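Local coordinates for uncharacterized protein (Bacteroides uniformis ATCC 8492, PDB 4Q68), which is probably an N-acetylmuramoyl-L-alanine amidase of the NlpC/P60 class, expected to cleave the amide bond between N-acetylmuramic acid and L-alanine in peptidoglycan, at residues D175-T181 with T231-R237; A189-I193 with L203-S207; L24-E30 with I81-R87. All coordinates share one frame; numbering follows the deposited sequence.

Contact 1. Residues D175-T181 with T231-R237. With NA (sodium ion), chain C.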
loop_
_atom_site.group_PDB
_atom_site.type_symbol
_atom_site.label_atom_id
_atom_site.label_comp_id
_atom_site.label_asym_id
_atom_site.label_seq_id
_atom_site.Cartn_x
_atom_site.Cartn_y
_atom_site.Cartn_z
ATOM N N ASP A 175 2.225 -2.298 11.516
ATOM C CA ASP A 175 1.027 -1.980 10.780
ATOM C C ASP A 175 1.387 -1.360 9.432
ATOM O O ASP A 175 2.394 -0.668 9.269
ATOM C CB ASP A 175 0.127 -1.014 11.544
ATOM C CG ASP A 175 -0.641 -1.665 12.701
ATOM O OD1 ASP A 175 -0.636 -2.912 12.808
ATOM O OD2 ASP A 175 -1.278 -0.908 13.470
ATOM N N ILE A 176 0.517 -1.613 8.470
ATOM C CA ILE A 176 0.643 -1.033 7.142
ATOM C C ILE A 176 -0.116 0.291 7.122
ATOM O O ILE A 176 -1.292 0.363 7.495
ATOM C CB ILE A 176 0.093 -2.014 6.094
ATOM C CG1 ILE A 176 0.952 -3.279 6.059
ATOM C CG2 ILE A 176 0.032 -1.354 4.726
ATOM C CD1 ILE A 176 0.296 -4.450 5.377
ATOM N N ILE A 177 0.575 1.334 6.675
ATOM C CA ILE A 177 0.039 2.677 6.626
ATOM C C ILE A 177 -0.177 3.048 5.164
ATOM O O ILE A 177 0.751 2.976 4.364
ATOM C CB ILE A 177 1.023 3.670 7.265
ATOM C CG1 ILE A 177 1.381 3.274 8.712
ATOM C CG2 ILE A 177 0.482 5.093 7.175
ATOM C CD1 ILE A 177 0.195 3.149 9.659
ATOM N N ALA A 178 -1.396 3.451 4.826
ATOM C CA ALA A 178 -1.743 3.968 3.506
ATOM C C ALA A 178 -2.115 5.434 3.675
ATOM O O ALA A 178 -3.022 5.762 4.439
ATOM C CB ALA A 178 -2.902 3.181 2.908
ATOM N N ILE A 179 -1.391 6.315 3.008
ATOM C CA ILE A 179 -1.579 7.749 3.165
ATOM C C ILE A 179 -2.630 8.231 2.167
ATOM O O ILE A 179 -2.463 8.085 0.966
ATOM C CB ILE A 179 -0.258 8.506 2.985
ATOM C CG1 ILE A 179 0.740 8.055 4.063
ATOM C CG2 ILE A 179 -0.507 10.005 3.031
ATOM C CD1 ILE A 179 2.093 8.723 4.017
ATOM N N THR A 180 -3.721 8.778 2.689
ATOM C CA THR A 180 -4.827 9.245 1.887
ATOM C C THR A 180 -4.484 10.607 1.274
ATOM O O THR A 180 -3.667 11.351 1.810
ATOM C CB THR A 180 -6.122 9.306 2.728
ATOM O OG1 THR A 180 -5.944 10.149 3.868
ATOM C CG2 THR A 180 -6.490 7.932 3.243
ATOM N N THR A 181 -5.098 10.917 0.134
ATOM C CA THR A 181 -4.737 12.085 -0.647
ATOM C C THR A 181 -5.942 12.812 -1.217
ATOM O O THR A 181 -6.926 12.201 -1.601
ATOM C CB THR A 181 -3.782 11.704 -1.780
ATOM O OG1 THR A 181 -3.473 12.892 -2.511
ATOM C CG2 THR A 181 -4.374 10.656 -2.724
ATOM N N THR A 231 -3.924 13.775 3.354
ATOM C CA THR A 231 -5.017 14.154 4.225
ATOM C C THR A 231 -5.105 13.331 5.503
ATOM O O THR A 231 -5.813 13.722 6.429
ATOM C CB THR A 231 -6.346 14.033 3.479
ATOM O OG1 THR A 231 -6.435 12.714 2.953
ATOM C CG2 THR A 231 -6.435 15.052 2.358
ATOM N N GLY A 232 -4.432 12.188 5.551
ATOM C CA GLY A 232 -4.629 11.276 6.660
ATOM C C GLY A 232 -4.098 9.913 6.320
ATOM O O GLY A 232 -3.298 9.772 5.386
ATOM N N ILE A 233 -4.519 8.915 7.102
ATOM C CA ILE A 233 -4.057 7.545 6.896
ATOM C C ILE A 233 -5.181 6.546 7.068
ATOM O O ILE A 233 -6.106 6.750 7.856
ATOM C CB ILE A 233 -2.874 7.160 7.845
ATOM C CG1 ILE A 233 -3.259 7.270 9.326
ATOM C CG2 ILE A 233 -1.653 8.009 7.520
ATOM C CD1 ILE A 233 -2.178 6.806 10.285
ATOM N N ARG A 234 -5.049 5.440 6.347
ATOM C CA ARG A 234 -5.694 4.185 6.671
ATOM C C ARG A 234 -4.625 3.284 7.290
ATOM O O ARG A 234 -3.462 3.325 6.892
ATOM C CB ARG A 234 -6.322 3.529 5.433
ATOM C CG ARG A 234 -7.419 4.377 4.808
ATOM C CD ARG A 234 -8.079 3.747 3.611
ATOM N NE ARG A 234 -8.858 2.573 3.996
ATOM C CZ ARG A 234 -9.590 1.836 3.166
ATOM N NH1 ARG A 234 -9.618 2.095 1.874
ATOM N NH2 ARG A 234 -10.297 0.819 3.622
ATOM N N VAL A 235 -5.031 2.496 8.278
ATOM C CA VAL A 235 -4.146 1.608 9.011
ATOM C C VAL A 235 -4.664 0.186 8.833
ATOM O O VAL A 235 -5.822 -0.107 9.162
ATOM C CB VAL A 235 -4.113 1.971 10.512
ATOM C CG1 VAL A 235 -3.213 1.019 11.275
ATOM C CG2 VAL A 235 -3.665 3.412 10.699
ATOM N N LEU A 236 -3.810 -0.666 8.271
ATOM C CA LEU A 236 -4.138 -2.061 8.000
ATOM C C LEU A 236 -3.183 -2.942 8.788
ATOM O O LEU A 236 -2.066 -2.535 9.118
ATOM C CB LEU A 236 -4.008 -2.404 6.513
ATOM C CG LEU A 236 -4.803 -1.572 5.503
ATOM C CD1 LEU A 236 -6.251 -1.385 5.923
ATOM C CD2 LEU A 236 -4.143 -0.228 5.210
ATOM N N ARG A 237 -3.599 -4.170 9.078
ATOM C CA ARG A 237 -2.785 -5.076 9.879
ATOM C C ARG A 237 -2.840 -6.471 9.286
ATOM O O ARG A 237 -3.915 -7.003 9.006
ATOM C CB ARG A 237 -3.291 -5.074 11.316
ATOM C CG ARG A 237 -2.454 -5.886 12.310
ATOM C CD ARG A 237 -2.898 -5.653 13.739
ATOM N NE ARG A 237 -2.697 -4.256 14.095
ATOM C CZ ARG A 237 -3.430 -3.551 14.948
ATOM N NH1 ARG A 237 -4.439 -4.091 15.627
ATOM N NH2 ARG A 237 -3.137 -2.264 15.120
HETATM NA NA NA C . -8.443 11.837 -3.565
HETATM O O HOH W 1 -8.398 12.171 1.231
HETATM O O HOH W 2 -10.440 11.204 -4.918
HETATM O O HOH W 3 -9.791 13.744 -2.976
HETATM O O HOH W 4 -9.897 10.676 -2.027
#

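Contact 2. Residues A189-I193 with L203-S207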
loop_
_atom_site.group_PDB
_atom_site.type_symbol
_atom_site.label_atom_id
_atom_site.label_comp_id
_atom_site.label_asym_id
_atom_site.label_seq_id
_atom_site.Cartn_x
_atom_site.Cartn_y
_atom_site.Cartn_z
ATOM N N ALA A 189 -1.858 7.883 -1.855
ATOM C CA ALA A 189 -0.668 8.377 -2.552
ATOM C C ALA A 189 0.638 7.707 -2.145
ATOM O O ALA A 189 1.604 7.817 -2.877
ATOM C CB ALA A 189 -0.520 9.866 -2.339
ATOM N N HIS A 190 0.712 7.065 -0.982
ATOM C CA HIS A 190 1.988 6.563 -0.457
ATOM C C HIS A 190 1.661 5.509 0.590
ATOM O O HIS A 190 0.552 5.482 1.119
ATOM C CB HIS A 190 2.784 7.725 0.159
ATOM C CG HIS A 190 4.235 7.447 0.355
ATOM N ND1 HIS A 190 5.133 7.456 -0.687
ATOM C CD2 HIS A 190 4.943 7.176 1.470
ATOM C CE1 HIS A 190 6.336 7.191 -0.215
ATOM N NE2 HIS A 190 6.248 7.026 1.088
HETATM N N MSE A 191 2.629 4.636 0.863
HETATM C CA MSE A 191 2.481 3.594 1.876
HETATM C C MSE A 191 3.785 3.383 2.620
HETATM O O MSE A 191 4.859 3.739 2.131
HETATM C CB MSE A 191 2.130 2.250 1.235
HETATM C CG MSE A 191 0.957 2.275 0.307
HETATM SE SE MSE A 191 0.454 0.488 -0.258
HETATM C CE MSE A 191 -0.448 -0.110 1.326
ATOM N N GLY A 192 3.686 2.791 3.802
ATOM C CA GLY A 192 4.844 2.371 4.541
ATOM C C GLY A 192 4.434 1.496 5.716
ATOM O O GLY A 192 3.289 1.076 5.823
ATOM N N ILE A 193 5.408 1.219 6.580
ATOM C CA ILE A 193 5.246 0.341 7.732
ATOM C C ILE A 193 5.481 1.150 9.013
ATOM O O ILE A 193 6.481 1.866 9.127
ATOM C CB ILE A 193 6.259 -0.833 7.644
ATOM C CG1 ILE A 193 6.104 -1.602 6.325
ATOM C CG2 ILE A 193 6.125 -1.761 8.837
ATOM C CD1 ILE A 193 4.764 -2.265 6.153
ATOM N N LEU A 203 7.856 6.117 10.111
ATOM C CA LEU A 203 7.490 5.255 9.000
ATOM C C LEU A 203 8.737 4.659 8.355
ATOM O O LEU A 203 9.697 5.382 8.066
ATOM C CB LEU A 203 6.708 6.058 7.959
ATOM C CG LEU A 203 5.882 5.231 6.988
ATOM C CD1 LEU A 203 4.687 4.616 7.697
ATOM C CD2 LEU A 203 5.411 6.085 5.822
ATOM N N VAL A 204 8.726 3.347 8.156
ATOM C CA VAL A 204 9.697 2.670 7.310
ATOM C C VAL A 204 9.070 2.640 5.922
ATOM O O VAL A 204 7.975 2.118 5.737
ATOM C CB VAL A 204 9.993 1.250 7.819
ATOM C CG1 VAL A 204 10.902 0.514 6.847
ATOM C CG2 VAL A 204 10.617 1.324 9.194
ATOM N N HIS A 205 9.724 3.237 4.933
ATOM C CA HIS A 205 9.110 3.397 3.635
ATOM C C HIS A 205 10.138 3.615 2.546
ATOM O O HIS A 205 11.272 4.021 2.803
ATOM C CB HIS A 205 8.091 4.549 3.662
ATOM C CG HIS A 205 8.701 5.909 3.804
ATOM N ND1 HIS A 205 8.482 6.894 2.879
ATOM C CD2 HIS A 205 9.512 6.443 4.747
ATOM C CE1 HIS A 205 9.126 7.982 3.236
ATOM N NE2 HIS A 205 9.766 7.737 4.366
ATOM N N ALA A 206 9.725 3.330 1.319
ATOM C CA ALA A 206 10.535 3.606 0.138
ATOM C C ALA A 206 10.330 5.058 -0.251
ATOM O O ALA A 206 9.238 5.446 -0.674
ATOM C CB ALA A 206 10.180 2.673 -1.001
ATOM N N SER A 207 11.395 5.841 -0.086
ATOM C CA SER A 207 11.373 7.287 -0.287
ATOM C C SER A 207 11.953 7.639 -1.653
ATOM O O SER A 207 13.119 7.393 -1.910
ATOM C CB SER A 207 12.207 7.967 0.802
ATOM O OG SER A 207 12.436 9.330 0.465
HETATM O O HOH W 5 6.969 2.067 1.470
#

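Contact 3. Residues L24-E30 with I81-R87. With NAG (2-acetamido-2-deoxy-beta-D-glucopyranose), chain B.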
loop_
_atom_site.group_PDB
_atom_site.type_symbol
_atom_site.label_atom_id
_atom_site.label_comp_id
_atom_site.label_asym_id
_atom_site.label_seq_id
_atom_site.Cartn_x
_atom_site.Cartn_y
_atom_site.Cartn_z
ATOM N N LEU A 24 7.408 -3.000 -12.091
ATOM C CA LEU A 24 6.456 -4.035 -12.515
ATOM C C LEU A 24 5.996 -3.892 -13.971
ATOM O O LEU A 24 5.172 -4.688 -14.417
ATOM C CB LEU A 24 5.239 -4.038 -11.585
ATOM C CG LEU A 24 5.544 -4.127 -10.087
ATOM C CD1 LEU A 24 4.253 -4.313 -9.311
ATOM C CD2 LEU A 24 6.527 -5.236 -9.746
ATOM N N GLU A 25 6.518 -2.901 -14.701
ATOM C CA GLU A 25 5.910 -2.505 -15.981
ATOM C C GLU A 25 6.586 -2.951 -17.277
ATOM O O GLU A 25 6.456 -2.282 -18.315
ATOM C CB GLU A 25 5.727 -0.992 -16.054
ATOM C CG GLU A 25 5.145 -0.343 -14.824
ATOM C CD GLU A 25 3.806 -0.903 -14.368
ATOM O OE1 GLU A 25 3.194 -1.727 -15.084
ATOM O OE2 GLU A 25 3.371 -0.524 -13.251
ATOM N N ALA A 26 7.234 -4.099 -17.263
ATOM C CA ALA A 26 7.806 -4.625 -18.500
ATOM C C ALA A 26 6.753 -4.790 -19.595
ATOM O O ALA A 26 5.579 -5.068 -19.326
ATOM C CB ALA A 26 8.462 -5.954 -18.245
ATOM N N ASP A 27 7.208 -4.667 -20.842
ATOM C CA ASP A 27 6.391 -4.982 -21.995
ATOM C C ASP A 27 5.958 -6.443 -21.938
ATOM O O ASP A 27 6.593 -7.275 -21.296
ATOM C CB ASP A 27 7.172 -4.747 -23.302
ATOM C CG ASP A 27 7.428 -3.274 -23.605
ATOM O OD1 ASP A 27 6.776 -2.405 -23.003
ATOM O OD2 ASP A 27 8.279 -2.982 -24.483
ATOM N N GLY A 28 4.859 -6.739 -22.614
ATOM C CA GLY A 28 4.369 -8.098 -22.720
ATOM C C GLY A 28 3.264 -8.379 -21.724
ATOM O O GLY A 28 2.711 -7.454 -21.109
ATOM N N PRO A 29 2.924 -9.667 -21.553
ATOM C CA PRO A 29 1.820 -10.004 -20.682
ATOM C C PRO A 29 2.124 -9.682 -19.230
ATOM O O PRO A 29 3.272 -9.714 -18.798
ATOM C CB PRO A 29 1.658 -11.516 -20.877
ATOM C CG PRO A 29 2.967 -11.988 -21.353
ATOM C CD PRO A 29 3.515 -10.868 -22.181
ATOM N N GLU A 30 1.084 -9.399 -18.467
ATOM C CA GLU A 30 1.214 -9.243 -17.029
ATOM C C GLU A 30 1.583 -10.591 -16.422
ATOM O O GLU A 30 0.847 -11.575 -16.581
ATOM C CB GLU A 30 -0.110 -8.759 -16.433
ATOM C CG GLU A 30 -0.078 -8.541 -14.915
ATOM C CD GLU A 30 0.647 -7.268 -14.455
ATOM O OE1 GLU A 30 0.741 -6.288 -15.225
ATOM O OE2 GLU A 30 1.072 -7.241 -13.271
ATOM N N ILE A 81 -3.871 -13.976 -11.757
ATOM C CA ILE A 81 -3.196 -13.128 -12.717
ATOM C C ILE A 81 -3.960 -13.188 -14.034
ATOM O O ILE A 81 -4.076 -14.251 -14.645
ATOM C CB ILE A 81 -1.735 -13.530 -12.918
ATOM C CG1 ILE A 81 -0.987 -13.563 -11.578
ATOM C CG2 ILE A 81 -1.071 -12.574 -13.873
ATOM C CD1 ILE A 81 0.457 -14.049 -11.686
ATOM N N ASP A 82 -4.467 -12.039 -14.466
ATOM C CA ASP A 82 -5.289 -11.939 -15.681
ATOM C C ASP A 82 -5.174 -10.540 -16.240
ATOM O O ASP A 82 -6.096 -9.730 -16.147
ATOM C CB ASP A 82 -6.754 -12.299 -15.413
ATOM C CG ASP A 82 -7.627 -12.195 -16.662
ATOM O OD1 ASP A 82 -7.078 -12.148 -17.780
ATOM O OD2 ASP A 82 -8.864 -12.126 -16.524
ATOM N N GLY A 83 -4.006 -10.250 -16.782
ATOM C CA GLY A 83 -3.758 -8.988 -17.435
ATOM C C GLY A 83 -3.417 -7.856 -16.485
ATOM O O GLY A 83 -3.493 -7.963 -15.260
ATOM N N TYR A 84 -3.054 -6.726 -17.073
ATOM C CA TYR A 84 -2.664 -5.543 -16.314
ATOM C C TYR A 84 -3.727 -5.145 -15.296
ATOM O O TYR A 84 -3.406 -4.723 -14.183
ATOM C CB TYR A 84 -2.428 -4.403 -17.281
ATOM C CG TYR A 84 -2.062 -3.075 -16.647
ATOM C CD1 TYR A 84 -0.811 -2.866 -16.087
ATOM C CD2 TYR A 84 -2.962 -2.010 -16.644
ATOM C CE1 TYR A 84 -0.462 -1.629 -15.552
ATOM C CE2 TYR A 84 -2.627 -0.774 -16.121
ATOM C CZ TYR A 84 -1.386 -0.591 -15.570
ATOM O OH TYR A 84 -1.072 0.639 -15.057
ATOM N N THR A 85 -4.996 -5.242 -15.685
ATOM C CA THR A 85 -6.052 -4.752 -14.819
ATOM C C THR A 85 -6.410 -5.689 -13.662
ATOM O O THR A 85 -7.197 -5.304 -12.799
ATOM C CB THR A 85 -7.314 -4.385 -15.608
ATOM O OG1 THR A 85 -7.866 -5.549 -16.232
ATOM C CG2 THR A 85 -6.986 -3.355 -16.690
ATOM N N SER A 86 -5.821 -6.890 -13.633
ATOM C CA SER A 86 -5.966 -7.778 -12.473
ATOM C C SER A 86 -5.042 -7.392 -11.320
ATOM O O SER A 86 -5.237 -7.846 -10.202
ATOM C CB SER A 86 -5.714 -9.239 -12.858
ATOM O OG SER A 86 -4.362 -9.479 -13.222
ATOM N N ARG A 87 -4.022 -6.582 -11.592
ATOM C CA ARG A 87 -3.161 -6.065 -10.531
ATOM C C ARG A 87 -3.962 -5.048 -9.730
ATOM O O ARG A 87 -4.705 -4.253 -10.299
ATOM C CB ARG A 87 -1.911 -5.411 -11.124
ATOM C CG ARG A 87 -0.747 -5.391 -10.169
ATOM C CD ARG A 87 0.334 -4.419 -10.546
ATOM N NE ARG A 87 0.838 -4.645 -11.898
ATOM C CZ ARG A 87 1.515 -3.741 -12.590
ATOM N NH1 ARG A 87 1.800 -2.560 -12.062
ATOM N NH2 ARG A 87 1.906 -4.013 -13.829
HETATM C C1 NAG B . 0.960 2.064 -7.561
HETATM C C2 NAG B . 0.258 1.975 -8.909
HETATM C C3 NAG B . 0.256 0.544 -9.441
HETATM C C4 NAG B . 1.621 -0.121 -9.284
HETATM C C5 NAG B . 2.223 0.121 -7.905
HETATM C C6 NAG B . 3.631 -0.458 -7.842
HETATM C C7 NAG B . -1.463 3.653 -9.413
HETATM C C8 NAG B . -2.891 4.074 -9.312
HETATM N N2 NAG B . -1.104 2.500 -8.842
HETATM O O1 NAG B . 1.065 3.413 -7.219
HETATM O O3 NAG B . -0.046 0.601 -10.812
HETATM O O4 NAG B . 1.539 -1.500 -9.557
HETATM O O5 NAG B . 2.258 1.507 -7.640
HETATM O O6 NAG B . 4.453 0.156 -8.803
HETATM O O7 NAG B . -0.690 4.391 -10.016
HETATM O O HOH W 6 1.017 0.888 -13.342
HETATM O O HOH W 7 -1.772 -11.989 -17.326
#

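Contact 1. Residues D175-T181 with T231-R237
I177 and I233 meet methyl to methyl, CG2 to CG2 at 3.6 Å, in the dense part of this antiparallel strand pair. CG1 of I233 sits between its backbone N and carbonyl carbon (chi1 60°), a setting that leaves CG2 turned to I177, while L220 and L224 of helix 220-225 lie against the isoleucines of this face. The opposite face carries I176, A178 and L236, packed on strand 188-197 and helix 91-100; R234 leads away there to a salt bridge with D106. Between the faces, I176 N to L236 O and L236 N to I176 O are both 2.8 Å.

The T180-T231 end is looser and wetter. T180 N reaches G232 O from 48° above the carbonyl plane, and T180 OG1 lies 2.8 Å from T231 OG1, which also holds a water. T181 O binds a sodium ion at 2.5 Å, with T183, L186 and three waters completing the site. The far end is tight: R237, partly exposed, holds buried D175 side-on, NE to OD1 and NH2 to OD2, each 2.8 Å, their planes 22° apart. Such a ladder, its hydrogen-bonded pairs flanked by helices, belongs to the central antiparallel sheet of the papain-like NlpC/P60 fold.

Contact 2. Residues A189-I193 with L203-S207
H190 extends its ring with CG opposite the backbone N (chi1 -163°), whereas H205 tucks CG between its own N and carbonyl carbon (chi1 69°), and these two settings bring the imidazoles together across the β hairpin of strands 188-197 and 200-207. NE2 of H190 and ND1 of H205 share a nearly straight hydrogen bond of 2.9 Å, seen for one of the two conformers modelled for H190. The rings meet rim to rim, with planes 76° apart, so each nitrogen lies at the other ring's edge and neither ring covers a face of its partner. H190 also touches C41 at the start of helix 41-53 and meets the ring of W230; a cysteine on a helix beside two strand histidines is consistent with the Cys-His-His site of NlpC/P60 enzymes.

The hairpin is regular at I193 and V204, where I193 N to V204 O is 2.8 Å and the return bond, V204 N to I193 O, is 2.9 Å. Next to this pair G192 leaves room for its neighbours: a β-carbon there would collide with CG of L203 and CB of H205. CD1 of L203 instead settles against the main chain, 3.7 Å from G192 C. Further on the strands diverge, and a water fills in for the missing direct bond, donating to M191 O at 2.8 Å and accepting from A206 N at 3.0 Å. Beside the histidine pair, CE1 of H190 comes edge-on to within 3.4 Å of A206 O.

Contact 3. Residues L24-E30 with I81-R87
All five N-H groups of R87 are engaged at once, four by the carboxylates of E25 and E30 and the fifth by a sugar hydroxyl. E25 is gripped end-on: NH1 of R87 reaches E25 OE2 at 2.8 Å and NH2 reaches E25 OE1 at 2.9 Å. E30 is taken side-on, with NE of R87 bonded to E30 OE2 and NH2 to E30 OE1, both at 2.9 Å. The remaining N-H on NH1 of R87 points to O4 of the N-acetylglucosamine, 2.7 Å away. All these acceptors lie near the guanidinium plane, yet the carboxylates are twisted from it, by 32° for E25 and 40° for E30. A bend in the arginine chain at chi3 (-56°) presents the group to both acids, and CB of L24 lies over one face, offset toward the rim.

The acids are steadied from outside as well, E30 OE2 by the hydroxyl of Y76 and E25 OE1 by Q132. A water links E25 OE2, Y84 OH and the sugar O3, while CB of E30 rests 3.4 Å from C of G83, where 81-87 turns. A leucine in place of R87 would probably leave E25 and E30 as neighbouring negative charges without their shared cation, and take one N-H donor from the sugar O4. With two carboxylates around it, the guanidinium is likely to stay firmly protonated, and the trio would carry a net negative charge while still offering an N-H of the cation to a carbohydrate hydroxyl.

Along the chain contact 3 closes first, well before D175; contact 2 then lies within the interval that contact 1 spans. Contacts 1 and 2 belong to one antiparallel sheet, their centres 10 Å apart, and strand 176-181 borders strand 188-197 directly: I179 N to H190 O is 2.8 Å, a probable hydrogen bond. The histidine strand is thereby tied through 176-181 to strand 230-238. Contact 3 joins loops near the surface, its centre about 26 Å from that of contact 1 and 23 Å from that of contact 2, without touching either. One sheet therefore holds both histidine-bearing strands with 176-181 and 230-238, while the loops of contact 3 meet the N-acetylglucosamine apart from it.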